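SidF, inhibitor of growth family, member 3 (Legionella pneumophila subsp. pneumophila, PDB 4FYE) acts as a phosphoinositide phosphatase that probably removes the 3-phosphate of phosphatidylinositol 3,4,5-trisphosphate. Local coordinates at residues 364-369 with 420-425; 371-376 with 650-655; 375-380 with 414-419; 656-661 with 702-707. The protein carries 1 engineered substitution. All coordinates share one frame; numbering follows the deposited sequence.

Contact 1. Residues 364-369 with 420-425; sequences AGQRVA and NWFRQV
Asn420 meets the amide of Gln366 from the opposite direction, and Gln366 NE2 gives a weak hydrogen bond to Asn420 OD1 at 2.8 Å, bent to 122° at the hydrogen. Asn420 CG sits between its own backbone N and carbonyl carbon (chi1 68°), which turns the amide toward the 364-369 loop; the two amide planes stand 58° apart. Trp421 stays clear of that loop but lays CE3 3.6 Å above the Phe422 ring plane, out toward the rim. From the other side of the ring comes Gln366, extended and crossing the Phe422 side chain. Its amide is nearly parallel to the ring, with Gln366 CD 3.4 Å from Phe422 CD2, while Gln366 CG makes an off-centre CH-pi contact 4.1 Å from the ring centroid. Farther out, Val368 CG2 touches Phe422 CZ at 3.9 Å. Arg423 closes the type I turn that starts at Asn420: its backbone N, NE and NH2 all bond to Asn420 O, and its NH1 reaches His619 O. Between the two loops, then, apolar and amide packing on Phe422 does most of the work, with one weak, bent hydrogen bond beside it, while the triply held Asn420 O fixes the turn presenting both residues.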
loop_
_atom_site.group_PDB
_atom_site.type_symbol
_atom_site.label_atom_id
_atom_site.label_comp_id
_atom_site.label_asym_id
_atom_site.label_seq_id
_atom_site.Cartn_x
_atom_site.Cartn_y
_atom_site.Cartn_z
ATOM N N ALA A 364 -13.965 -10.035 2.548
ATOM C CA ALA A 364 -14.445 -10.652 1.344
ATOM C C ALA A 364 -15.793 -11.263 1.519
ATOM O O ALA A 364 -16.580 -11.283 0.558
ATOM C CB ALA A 364 -13.475 -11.723 0.936
ATOM N N GLY A 365 -16.107 -11.784 2.709
ATOM C CA GLY A 365 -17.447 -12.440 2.852
ATOM C C GLY A 365 -18.657 -11.601 3.229
ATOM O O GLY A 365 -19.732 -12.120 3.328
ATOM N N GLN A 366 -18.459 -10.312 3.496
ATOM C CA GLN A 366 -19.468 -9.424 4.101
ATOM C C GLN A 366 -20.744 -9.358 3.308
ATOM O O GLN A 366 -20.719 -9.283 2.106
ATOM C CB GLN A 366 -18.916 -8.029 4.154
ATOM C CG GLN A 366 -19.539 -7.155 5.200
ATOM C CD GLN A 366 -18.869 -5.826 5.311
ATOM O OE1 GLN A 366 -19.551 -4.804 5.360
ATOM N NE2 GLN A 366 -17.529 -5.815 5.392
ATOM N N ARG A 367 -21.887 -9.319 3.980
ATOM C CA ARG A 367 -23.157 -9.419 3.283
ATOM C C ARG A 367 -24.032 -8.183 3.282
ATOM O O ARG A 367 -25.047 -8.131 2.585
ATOM C CB ARG A 367 -23.957 -10.628 3.819
ATOM C CG ARG A 367 -23.345 -11.914 3.329
ATOM C CD ARG A 367 -24.347 -13.002 3.260
ATOM N NE ARG A 367 -23.871 -14.087 2.421
ATOM C CZ ARG A 367 -23.717 -15.336 2.848
ATOM N NH1 ARG A 367 -23.984 -15.657 4.124
ATOM N NH2 ARG A 367 -23.278 -16.254 1.999
ATOM N N VAL A 368 -23.703 -7.224 4.111
ATOM C CA VAL A 368 -24.384 -5.969 4.052
ATOM C C VAL A 368 -23.335 -4.877 3.871
ATOM O O VAL A 368 -22.200 -5.053 4.317
ATOM C CB VAL A 368 -25.185 -5.681 5.326
ATOM C CG1 VAL A 368 -26.355 -6.657 5.403
ATOM C CG2 VAL A 368 -24.289 -5.696 6.549
ATOM N N ALA A 369 -23.722 -3.777 3.214
ATOM C CA ALA A 369 -22.793 -2.685 2.902
ATOM C C ALA A 369 -21.564 -3.318 2.249
ATOM O O ALA A 369 -20.415 -2.917 2.509
ATOM C CB ALA A 369 -22.404 -1.935 4.186
ATOM N N ASN A 420 -12.446 -5.111 9.657
ATOM C CA ASN A 420 -13.570 -4.290 10.123
ATOM C C ASN A 420 -14.471 -5.142 11.043
ATOM O O ASN A 420 -14.092 -6.193 11.522
ATOM C CB ASN A 420 -14.356 -3.718 8.953
ATOM C CG ASN A 420 -15.096 -4.818 8.196
ATOM O OD1 ASN A 420 -15.688 -4.594 7.126
ATOM N ND2 ASN A 420 -15.066 -6.017 8.747
ATOM N N TRP A 421 -15.656 -4.651 11.352
ATOM C CA TRP A 421 -16.479 -5.287 12.364
ATOM C C TRP A 421 -16.967 -6.641 11.870
ATOM O O TRP A 421 -17.374 -7.498 12.637
ATOM C CB TRP A 421 -17.596 -4.355 12.726
ATOM C CG TRP A 421 -18.455 -4.825 13.893
ATOM C CD1 TRP A 421 -18.215 -4.690 15.265
ATOM C CD2 TRP A 421 -19.706 -5.573 13.815
ATOM N NE1 TRP A 421 -19.207 -5.282 16.012
ATOM C CE2 TRP A 421 -20.153 -5.783 15.198
ATOM C CE3 TRP A 421 -20.495 -6.040 12.772
ATOM C CZ2 TRP A 421 -21.333 -6.459 15.492
ATOM C CZ3 TRP A 421 -21.695 -6.715 13.085
ATOM C CH2 TRP A 421 -22.090 -6.917 14.408
ATOM N N PHE A 422 -16.938 -6.870 10.570
ATOM C CA PHE A 422 -17.417 -8.110 10.026
ATOM C C PHE A 422 -16.348 -9.162 9.859
ATOM O O PHE A 422 -16.655 -10.213 9.390
ATOM C CB PHE A 422 -18.248 -7.891 8.743
ATOM C CG PHE A 422 -19.406 -6.871 8.910
ATOM C CD1 PHE A 422 -20.681 -7.293 9.289
ATOM C CD2 PHE A 422 -19.222 -5.494 8.644
ATOM C CE1 PHE A 422 -21.743 -6.368 9.439
ATOM C CE2 PHE A 422 -20.265 -4.578 8.771
ATOM C CZ PHE A 422 -21.522 -5.004 9.185
ATOM N N ARG A 423 -15.127 -8.923 10.341
ATOM C CA ARG A 423 -13.963 -9.765 10.003
ATOM C C ARG A 423 -14.131 -11.255 10.354
ATOM O O ARG A 423 -13.541 -12.121 9.717
ATOM C CB ARG A 423 -12.645 -9.175 10.631
ATOM C CG ARG A 423 -12.396 -9.585 12.103
ATOM C CD ARG A 423 -11.334 -8.757 12.835
ATOM N NE ARG A 423 -12.169 -7.695 13.240
ATOM C CZ ARG A 423 -12.615 -7.407 14.446
ATOM N NH1 ARG A 423 -12.199 -7.972 15.613
ATOM N NH2 ARG A 423 -13.460 -6.420 14.415
ATOM N N GLN A 424 -14.921 -11.564 11.378
ATOM C CA GLN A 424 -15.065 -12.967 11.824
ATOM C C GLN A 424 -16.269 -13.081 12.693
ATOM O O GLN A 424 -16.199 -13.056 13.913
ATOM C CB GLN A 424 -13.852 -13.510 12.575
ATOM C CG GLN A 424 -13.882 -15.077 12.729
ATOM C CD GLN A 424 -13.499 -15.787 11.413
ATOM O OE1 GLN A 424 -13.320 -15.129 10.405
ATOM N NE2 GLN A 424 -13.382 -17.109 11.425
ATOM N N VAL A 425 -17.388 -13.187 12.031
ATOM C CA VAL A 425 -18.725 -13.196 12.624
ATOM C C VAL A 425 -18.994 -14.585 13.278
ATOM O O VAL A 425 -18.385 -15.592 12.911
ATOM C CB VAL A 425 -19.562 -12.958 11.364
ATOM C CG1 VAL A 425 -20.471 -14.147 10.905
ATOM C CG2 VAL A 425 -20.011 -11.518 11.253
#

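Contact 2. Residues 371-376 with 650-655; sequences ENQKEQ and NDRGQR. With PO4 (phosphate ion), chain B.
The side-chain end of Gln373 meets the guanidinium of Arg652 at its edge, close to its plane, with the modelled Gln373 NE2 2.8 Å from Arg652 NH1. Which way round the Gln373 amide sits is uncertain, and donor and acceptor stay unassigned. The amide is turned 57° against the guanidinium. No apolar packing accompanies this meeting. The other polar contacts are hydrogen bonds from 650-655 to the phosphate ion. Arg652 bends at its third torsion (chi3 -45°), curling back so that NE lies 2.7 Å from phosphate O1, the same oxygen that takes the Arg652 backbone N at 2.9 Å. Arg652 NH2 reaches phosphate O2 at 2.9 Å. The backbone N of Asp651 bonds phosphate O4 at 3.0 Å, and Ser646 OG and Lys647 N also bond the ion. Gln373, touching the guanidinium away from the anion, is thus a second-shell neighbour of the phosphate. Backbone amides leading into a helix, with an arginine six positions after Ser646, match the P-loop of the CX5R phosphatases; Ser646 stands where the cysteine would be, and the phosphate probably marks the substrate phosphate site.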
loop_
_atom_site.group_PDB
_atom_site.type_symbol
_atom_site.label_atom_id
_atom_site.label_comp_id
_atom_site.label_asym_id
_atom_site.label_seq_id
_atom_site.Cartn_x
_atom_site.Cartn_y
_atom_site.Cartn_z
ATOM N N GLU A 371 -20.156 -3.468 -0.698
ATOM C CA GLU A 371 -19.282 -2.792 -1.681
ATOM C C GLU A 371 -18.390 -3.735 -2.536
ATOM O O GLU A 371 -17.232 -3.404 -2.816
ATOM C CB GLU A 371 -18.409 -1.738 -0.977
ATOM C CG GLU A 371 -19.196 -0.614 -0.305
ATOM C CD GLU A 371 -18.317 0.259 0.595
ATOM O OE1 GLU A 371 -17.072 0.241 0.423
ATOM O OE2 GLU A 371 -18.849 0.980 1.484
ATOM N N ASN A 372 -18.897 -4.907 -2.911
ATOM C CA ASN A 372 -18.165 -5.786 -3.816
ATOM C C ASN A 372 -16.799 -6.254 -3.270
ATOM O O ASN A 372 -15.813 -6.482 -4.005
ATOM C CB ASN A 372 -18.065 -5.155 -5.221
ATOM C CG ASN A 372 -19.435 -4.816 -5.794
ATOM O OD1 ASN A 372 -20.139 -5.687 -6.312
ATOM N ND2 ASN A 372 -19.851 -3.564 -5.637
ATOM N N GLN A 373 -16.777 -6.427 -1.956
ATOM C CA GLN A 373 -15.634 -6.932 -1.283
ATOM C C GLN A 373 -15.370 -8.368 -1.696
ATOM O O GLN A 373 -14.212 -8.803 -1.738
ATOM C CB GLN A 373 -15.775 -6.767 0.219
ATOM C CG GLN A 373 -15.487 -5.348 0.698
ATOM C CD GLN A 373 -15.777 -5.132 2.181
ATOM O OE1 GLN A 373 -16.947 -5.054 2.601
ATOM N NE2 GLN A 373 -14.728 -5.061 2.983
ATOM N N LYS A 374 -16.388 -9.076 -2.126
ATOM C CA LYS A 374 -16.170 -10.457 -2.526
ATOM C C LYS A 374 -15.384 -10.521 -3.833
ATOM O O LYS A 374 -14.414 -11.286 -3.934
ATOM C CB LYS A 374 -17.466 -11.308 -2.514
ATOM C CG LYS A 374 -17.352 -12.674 -3.213
ATOM C CD LYS A 374 -17.942 -13.826 -2.408
ATOM C CE LYS A 374 -18.920 -14.726 -3.180
ATOM N NZ LYS A 374 -18.371 -15.600 -4.271
ATOM N N GLU A 375 -15.755 -9.684 -4.803
ATOM C CA GLU A 375 -14.991 -9.625 -6.072
ATOM C C GLU A 375 -13.596 -9.068 -5.862
ATOM O O GLU A 375 -12.628 -9.565 -6.440
ATOM C CB GLU A 375 -15.731 -8.827 -7.142
ATOM C CG GLU A 375 -16.961 -9.560 -7.678
ATOM C CD GLU A 375 -18.159 -9.564 -6.686
ATOM O OE1 GLU A 375 -18.511 -8.523 -6.059
ATOM O OE2 GLU A 375 -18.773 -10.637 -6.550
ATOM N N GLN A 376 -13.472 -8.075 -4.995
ATOM C CA GLN A 376 -12.146 -7.457 -4.743
ATOM C C GLN A 376 -11.207 -8.500 -4.274
ATOM O O GLN A 376 -9.993 -8.410 -4.498
ATOM C CB GLN A 376 -12.201 -6.366 -3.687
ATOM C CG GLN A 376 -13.058 -5.195 -4.069
ATOM C CD GLN A 376 -13.114 -4.154 -2.958
ATOM O OE1 GLN A 376 -14.190 -3.617 -2.588
ATOM N NE2 GLN A 376 -11.966 -3.870 -2.414
ATOM N N ASN A 650 -7.702 4.432 1.283
ATOM C CA ASN A 650 -7.723 5.550 2.207
ATOM C C ASN A 650 -7.747 5.147 3.674
ATOM O O ASN A 650 -7.168 5.819 4.513
ATOM C CB ASN A 650 -8.874 6.497 1.886
ATOM C CG ASN A 650 -8.608 7.325 0.655
ATOM O OD1 ASN A 650 -7.476 7.706 0.390
ATOM N ND2 ASN A 650 -9.650 7.599 -0.108
ATOM N N ASP A 651 -8.469 4.082 3.991
ATOM C CA ASP A 651 -8.754 3.783 5.380
ATOM C C ASP A 651 -8.110 2.537 5.977
ATOM O O ASP A 651 -7.145 2.640 6.708
ATOM C CB ASP A 651 -10.264 3.770 5.584
ATOM C CG ASP A 651 -10.956 4.867 4.804
ATOM O OD1 ASP A 651 -10.749 6.049 5.124
ATOM O OD2 ASP A 651 -11.700 4.551 3.861
ATOM N N ARG A 652 -8.643 1.363 5.670
ATOM C CA ARG A 652 -8.148 0.133 6.279
ATOM C C ARG A 652 -6.700 -0.170 5.926
ATOM O O ARG A 652 -5.925 -0.584 6.768
ATOM C CB ARG A 652 -9.031 -1.050 5.892
ATOM C CG ARG A 652 -10.165 -1.316 6.856
ATOM C CD ARG A 652 -11.199 -2.238 6.248
ATOM N NE ARG A 652 -11.533 -1.859 4.886
ATOM C CZ ARG A 652 -12.436 -2.481 4.144
ATOM N NH1 ARG A 652 -13.090 -3.514 4.630
ATOM N NH2 ARG A 652 -12.682 -2.070 2.917
ATOM N N GLY A 653 -6.353 0.051 4.670
ATOM C CA GLY A 653 -4.985 -0.206 4.149
ATOM C C GLY A 653 -3.947 0.704 4.749
ATOM O O GLY A 653 -2.822 0.274 5.066
ATOM N N GLN A 654 -4.302 1.970 4.935
ATOM C CA GLN A 654 -3.423 2.909 5.656
ATOM C C GLN A 654 -3.092 2.468 7.087
ATOM O O GLN A 654 -1.961 2.704 7.586
ATOM C CB GLN A 654 -4.089 4.306 5.795
ATOM C CG GLN A 654 -4.147 5.083 4.499
ATOM C CD GLN A 654 -2.815 4.996 3.794
ATOM O OE1 GLN A 654 -1.831 5.558 4.236
ATOM N NE2 GLN A 654 -2.773 4.237 2.719
ATOM N N ARG A 655 -4.080 1.913 7.773
ATOM C CA ARG A 655 -3.840 1.465 9.117
ATOM C C ARG A 655 -2.930 0.204 9.130
ATOM O O ARG A 655 -2.105 0.036 10.029
ATOM C CB ARG A 655 -5.125 1.148 9.887
ATOM C CG ARG A 655 -6.287 2.139 9.975
ATOM C CD ARG A 655 -6.166 3.646 10.342
ATOM N NE ARG A 655 -5.430 4.015 11.483
ATOM C CZ ARG A 655 -5.778 4.895 12.448
ATOM N NH1 ARG A 655 -6.927 5.529 12.498
ATOM N NH2 ARG A 655 -4.895 5.149 13.428
HETATM P P PO4 B . -11.196 1.374 2.783
HETATM O O1 PO4 B . -11.032 0.708 4.154
HETATM O O2 PO4 B . -11.647 0.354 1.744
HETATM O O3 PO4 B . -12.236 2.502 2.724
HETATM O O4 PO4 B . -9.845 1.971 2.344
#

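Contact 3. Residues 375-380 with 414-419; sequences EQFEYV and MSSWGV
The methyl end of Met414 fits against the helix between Phe377 and Val380. Met414 CE lies 3.9 Å from Phe377 CD1. On the Val380 side, Met414 CE is 4.2 Å from Val380 CG1. With every side-chain torsion near 180°, Met414 runs straight out from the strand and delivers its tip to the helix surface. One step along the same strand face, Ser416 CB packs obliquely on the Phe377 ring, 3.7 Å from Phe377 CD1. Phe377 leaves the helix at an angle, but a chi1 of 160° swings the ring toward the strand. The hydroxyl of Ser416 is held by Gln360 OE1 on strand 353-360, and Gln360 NE2 binds Gln376 O, so this one glutamine links the strand to the helix. Ser415, between the two contact residues, points away from the helix and lies against helix 438-458. Around this buried patch Phe377 and Val380 also touch strand 353-360. The short axes of helix 375-380 and strand 414-416 pass 10.1 Å apart and run 165° from one another, nearly antiparallel. This is alpha/beta layer packing, with helix 373-387 covering a mixed four-stranded sheet whose edge strand 641-645 leads into the phosphate-binding loop.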
loop_
_atom_site.group_PDB
_atom_site.type_symbol
_atom_site.label_atom_id
_atom_site.label_comp_id
_atom_site.label_asym_id
_atom_site.label_seq_id
_atom_site.Cartn_x
_atom_site.Cartn_y
_atom_site.Cartn_z
ATOM N N GLU A 375 -15.755 -9.684 -4.803
ATOM C CA GLU A 375 -14.991 -9.625 -6.072
ATOM C C GLU A 375 -13.596 -9.068 -5.862
ATOM O O GLU A 375 -12.628 -9.565 -6.440
ATOM C CB GLU A 375 -15.731 -8.827 -7.142
ATOM C CG GLU A 375 -16.961 -9.560 -7.678
ATOM C CD GLU A 375 -18.159 -9.564 -6.686
ATOM O OE1 GLU A 375 -18.511 -8.523 -6.059
ATOM O OE2 GLU A 375 -18.773 -10.637 -6.550
ATOM N N GLN A 376 -13.472 -8.075 -4.995
ATOM C CA GLN A 376 -12.146 -7.457 -4.743
ATOM C C GLN A 376 -11.207 -8.500 -4.274
ATOM O O GLN A 376 -9.993 -8.410 -4.498
ATOM C CB GLN A 376 -12.201 -6.366 -3.687
ATOM C CG GLN A 376 -13.058 -5.195 -4.069
ATOM C CD GLN A 376 -13.114 -4.154 -2.958
ATOM O OE1 GLN A 376 -14.190 -3.617 -2.588
ATOM N NE2 GLN A 376 -11.966 -3.870 -2.414
ATOM N N PHE A 377 -11.768 -9.527 -3.651
ATOM C CA PHE A 377 -10.954 -10.653 -3.244
ATOM C C PHE A 377 -10.815 -11.550 -4.450
ATOM O O PHE A 377 -9.715 -11.825 -4.917
ATOM C CB PHE A 377 -11.547 -11.396 -2.032
ATOM C CG PHE A 377 -11.021 -12.795 -1.873
ATOM C CD1 PHE A 377 -9.714 -13.013 -1.487
ATOM C CD2 PHE A 377 -11.822 -13.883 -2.151
ATOM C CE1 PHE A 377 -9.212 -14.293 -1.336
ATOM C CE2 PHE A 377 -11.322 -15.186 -2.030
ATOM C CZ PHE A 377 -10.008 -15.396 -1.612
ATOM N N GLU A 378 -11.949 -11.973 -4.967
ATOM C CA GLU A 378 -11.966 -13.033 -5.964
ATOM C C GLU A 378 -11.273 -12.711 -7.300
ATOM O O GLU A 378 -10.486 -13.525 -7.777
ATOM C CB GLU A 378 -13.363 -13.571 -6.170
ATOM C CG GLU A 378 -13.484 -14.956 -5.590
ATOM C CD GLU A 378 -14.917 -15.464 -5.549
ATOM O OE1 GLU A 378 -15.579 -15.568 -6.624
ATOM O OE2 GLU A 378 -15.376 -15.792 -4.428
ATOM N N TYR A 379 -11.493 -11.518 -7.855
ATOM C CA TYR A 379 -10.915 -11.167 -9.148
ATOM C C TYR A 379 -9.415 -10.953 -9.090
ATOM O O TYR A 379 -8.694 -11.214 -10.065
ATOM C CB TYR A 379 -11.556 -9.907 -9.672
ATOM C CG TYR A 379 -12.988 -10.066 -10.116
ATOM C CD1 TYR A 379 -13.743 -11.174 -9.732
ATOM C CD2 TYR A 379 -13.592 -9.118 -10.926
ATOM C CE1 TYR A 379 -15.051 -11.347 -10.151
ATOM C CE2 TYR A 379 -14.916 -9.259 -11.281
ATOM C CZ TYR A 379 -15.611 -10.379 -10.897
ATOM O OH TYR A 379 -16.858 -10.553 -11.294
ATOM N N VAL A 380 -8.947 -10.445 -7.960
ATOM C CA VAL A 380 -7.570 -10.024 -7.876
ATOM C C VAL A 380 -6.792 -11.292 -7.640
ATOM O O VAL A 380 -5.809 -11.576 -8.351
ATOM C CB VAL A 380 -7.359 -8.956 -6.767
ATOM C CG1 VAL A 380 -5.895 -8.858 -6.394
ATOM C CG2 VAL A 380 -7.901 -7.585 -7.175
ATOM N N MET A 414 -0.967 -14.112 -2.013
ATOM C CA MET A 414 -2.039 -13.280 -1.700
ATOM C C MET A 414 -2.684 -13.806 -0.476
ATOM O O MET A 414 -2.959 -15.001 -0.436
ATOM C CB MET A 414 -3.053 -13.243 -2.805
ATOM C CG MET A 414 -4.180 -12.363 -2.292
ATOM S SD MET A 414 -5.358 -12.116 -3.566
ATOM C CE MET A 414 -6.580 -11.089 -2.851
ATOM N N SER A 415 -2.931 -12.915 0.507
ATOM C CA SER A 415 -3.749 -13.268 1.699
ATOM C C SER A 415 -4.910 -12.314 1.888
ATOM O O SER A 415 -4.877 -11.211 1.416
ATOM C CB SER A 415 -2.911 -13.317 2.982
ATOM O OG SER A 415 -2.274 -12.080 3.261
ATOM N N SER A 416 -5.948 -12.710 2.597
ATOM C CA SER A 416 -7.031 -11.786 2.757
ATOM C C SER A 416 -7.663 -12.004 4.096
ATOM O O SER A 416 -8.448 -12.934 4.269
ATOM C CB SER A 416 -8.012 -12.002 1.651
ATOM O OG SER A 416 -9.044 -11.057 1.774
ATOM N N TRP A 417 -7.308 -11.173 5.075
ATOM C CA TRP A 417 -7.880 -11.368 6.400
ATOM C C TRP A 417 -8.391 -10.056 6.844
ATOM O O TRP A 417 -7.601 -9.090 6.988
ATOM C CB TRP A 417 -6.823 -11.765 7.395
ATOM C CG TRP A 417 -6.331 -13.180 7.366
ATOM C CD1 TRP A 417 -7.026 -14.336 7.763
ATOM C CD2 TRP A 417 -4.986 -13.632 7.031
ATOM N NE1 TRP A 417 -6.221 -15.444 7.635
ATOM C CE2 TRP A 417 -4.983 -15.091 7.220
ATOM C CE3 TRP A 417 -3.841 -13.009 6.614
ATOM C CZ2 TRP A 417 -3.868 -15.860 6.974
ATOM C CZ3 TRP A 417 -2.708 -13.785 6.367
ATOM C CH2 TRP A 417 -2.723 -15.177 6.523
ATOM N N GLY A 418 -9.692 -10.039 7.164
ATOM C CA GLY A 418 -10.436 -8.803 7.369
ATOM C C GLY A 418 -10.070 -8.057 8.634
ATOM O O GLY A 418 -9.491 -8.646 9.589
ATOM N N VAL A 419 -10.466 -6.778 8.694
ATOM C CA VAL A 419 -10.137 -5.999 9.840
ATOM C C VAL A 419 -11.361 -5.217 10.419
ATOM O O VAL A 419 -11.330 -4.691 11.539
ATOM C CB VAL A 419 -8.932 -5.172 9.308
ATOM C CG1 VAL A 419 -9.272 -3.808 8.948
ATOM C CG2 VAL A 419 -7.584 -5.480 9.939
#

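Contact 4. Residues 656-661 with 702-707; sequences LAQKIV and TIQALH
Gln658 and Gln704 reach for each other from neighbouring helices, their side chains crossing at about a right angle and their amide planes turned 56° apart. Both chains are fully extended beyond CG. They leave their helices differently: Gln658 has CG opposite its backbone N (chi1 164°), whereas Gln704 has CG opposite the carbonyl carbon (chi1 -63°). As a result the amide end of Gln704 comes in across the Gln658 chain, with Gln704 OE1 2.8 Å from Gln658 NE2 and 3.5 Å from Gln658 CB. The orientation of either amide is uncertain, so donor and acceptor cannot be assigned. This is a helix-helix contact made through long polar side chains in the interior, the nearest CA atoms being 8.4 Å apart at these two residues. Helix 652-668 is the one that follows the phosphate-binding loop. Gln658 is further lined by Leu700 and Phe727, and Gln704 also touches Gln654 and Arg655 one turn earlier on that helix. On another side, Leu656 and Ile660 pack on helix 626-637, while Leu706 and His707 of the partner helix rest on strand 184-189.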
loop_
_atom_site.group_PDB
_atom_site.type_symbol
_atom_site.label_atom_id
_atom_site.label_comp_id
_atom_site.label_asym_id
_atom_site.label_seq_id
_atom_site.Cartn_x
_atom_site.Cartn_y
_atom_site.Cartn_z
ATOM N N LEU A 656 -3.079 -0.685 8.144
ATOM C CA LEU A 656 -2.158 -1.760 8.041
ATOM C C LEU A 656 -0.753 -1.150 7.736
ATOM O O LEU A 656 0.244 -1.564 8.373
ATOM C CB LEU A 656 -2.610 -2.745 6.959
ATOM C CG LEU A 656 -1.629 -3.895 6.805
ATOM C CD1 LEU A 656 -1.480 -4.869 8.027
ATOM C CD2 LEU A 656 -2.037 -4.589 5.544
ATOM N N ALA A 657 -0.659 -0.177 6.807
ATOM C CA ALA A 657 0.672 0.425 6.515
ATOM C C ALA A 657 1.302 1.036 7.778
ATOM O O ALA A 657 2.540 0.956 7.979
ATOM C CB ALA A 657 0.600 1.448 5.370
ATOM N N GLN A 658 0.454 1.576 8.671
ATOM C CA GLN A 658 0.912 2.188 9.919
ATOM C C GLN A 658 1.504 1.122 10.844
ATOM O O GLN A 658 2.522 1.338 11.496
ATOM C CB GLN A 658 -0.280 2.855 10.660
ATOM C CG GLN A 658 0.002 3.189 12.144
ATOM C CD GLN A 658 -1.148 3.929 12.952
ATOM O OE1 GLN A 658 -1.013 4.133 14.187
ATOM N NE2 GLN A 658 -2.239 4.288 12.311
ATOM N N LYS A 659 0.835 -0.016 10.962
ATOM C CA LYS A 659 1.360 -1.128 11.750
ATOM C C LYS A 659 2.704 -1.616 11.169
ATOM O O LYS A 659 3.666 -1.874 11.903
ATOM C CB LYS A 659 0.295 -2.237 11.736
ATOM C CG LYS A 659 -0.348 -2.562 13.065
ATOM C CD LYS A 659 -1.171 -1.479 13.669
ATOM C CE LYS A 659 -1.820 -1.918 14.997
ATOM N NZ LYS A 659 -1.095 -1.552 16.286
ATOM N N ILE A 660 2.841 -1.696 9.849
ATOM C CA ILE A 660 4.072 -2.298 9.300
ATOM C C ILE A 660 5.196 -1.292 9.399
ATOM O O ILE A 660 6.318 -1.662 9.755
ATOM C CB ILE A 660 3.876 -2.649 7.818
ATOM C CG1 ILE A 660 2.895 -3.805 7.701
ATOM C CG2 ILE A 660 5.187 -2.999 7.155
ATOM C CD1 ILE A 660 2.128 -3.774 6.399
ATOM N N VAL A 661 4.927 -0.013 9.077
ATOM C CA VAL A 661 6.011 0.941 9.050
ATOM C C VAL A 661 6.436 1.146 10.496
ATOM O O VAL A 661 7.617 1.218 10.766
ATOM C CB VAL A 661 5.654 2.330 8.456
ATOM C CG1 VAL A 661 6.899 3.025 8.015
ATOM C CG2 VAL A 661 4.838 2.196 7.229
ATOM N N THR A 702 0.166 11.122 10.884
ATOM C CA THR A 702 0.327 12.359 10.154
ATOM C C THR A 702 0.496 12.185 8.645
ATOM O O THR A 702 -0.168 12.889 7.883
ATOM C CB THR A 702 1.198 13.427 10.897
ATOM O OG1 THR A 702 2.420 13.605 10.254
ATOM C CG2 THR A 702 1.412 13.086 12.310
ATOM N N ILE A 703 1.274 11.185 8.217
ATOM C CA ILE A 703 1.407 10.839 6.789
ATOM C C ILE A 703 0.058 10.376 6.225
ATOM O O ILE A 703 -0.225 10.677 5.073
ATOM C CB ILE A 703 2.555 9.799 6.525
ATOM C CG1 ILE A 703 3.046 9.838 5.076
ATOM C CG2 ILE A 703 2.164 8.344 6.859
ATOM C CD1 ILE A 703 3.921 11.019 4.792
ATOM N N GLN A 704 -0.789 9.704 7.045
ATOM C CA GLN A 704 -2.093 9.267 6.619
ATOM C C GLN A 704 -2.984 10.466 6.335
ATOM O O GLN A 704 -3.698 10.464 5.365
ATOM C CB GLN A 704 -2.783 8.363 7.680
ATOM C CG GLN A 704 -2.015 7.089 7.930
ATOM C CD GLN A 704 -2.648 6.255 9.018
ATOM O OE1 GLN A 704 -1.953 5.805 9.945
ATOM N NE2 GLN A 704 -3.970 6.044 8.925
ATOM N N ALA A 705 -2.918 11.509 7.151
ATOM C CA ALA A 705 -3.831 12.601 6.893
ATOM C C ALA A 705 -3.391 13.367 5.646
ATOM O O ALA A 705 -4.239 13.871 4.872
ATOM C CB ALA A 705 -3.981 13.505 8.097
ATOM N N LEU A 706 -2.081 13.392 5.417
ATOM C CA LEU A 706 -1.521 14.020 4.198
ATOM C C LEU A 706 -1.911 13.282 2.936
ATOM O O LEU A 706 -2.353 13.888 1.988
ATOM C CB LEU A 706 0.002 13.967 4.264
ATOM C CG LEU A 706 0.692 15.208 4.754
ATOM C CD1 LEU A 706 2.129 15.191 4.241
ATOM C CD2 LEU A 706 -0.030 16.415 4.121
ATOM N N HIS A 707 -1.705 11.950 2.961
ATOM C CA HIS A 707 -2.077 11.043 1.886
ATOM C C HIS A 707 -3.543 11.209 1.607
ATOM O O HIS A 707 -3.886 11.402 0.459
ATOM C CB HIS A 707 -1.650 9.612 2.223
ATOM C CG HIS A 707 -2.431 8.537 1.517
ATOM N ND1 HIS A 707 -1.972 7.926 0.403
ATOM C CD2 HIS A 707 -3.676 7.972 1.796
ATOM C CE1 HIS A 707 -2.891 7.033 -0.032
ATOM N NE2 HIS A 707 -3.939 7.065 0.813
#

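The 650-655 side of contact 2 binds the phosphate; contacts 1 and 3 adjoin contact 2, and contact 4 lies farther off. Between contacts 1 and 2, centres about 11 Å apart, the amide ends of Gln366 and Gln373 adjoin, with modelled Gln366 NE2 3.0 Å from Gln373 OE1 and the Gln373 amide's orientation uncertain. Asn420 OD1 is 3.8 Å from Arg652 NH1, and Gln366, Asn420, Gln373 and Arg652 gather beside the phosphate. Contact 3 lies about 9 Å from contact 2, centre to centre, shares helix 373-387 with it, and brings Val419 CG1 to 3.4 Å from Arg652 CG. Contact 4, centred about 15 Å from contact 2, shares helix 652-668 with it. Contacts 1 and 4 do not touch; their nearest atoms are about 10 Å apart.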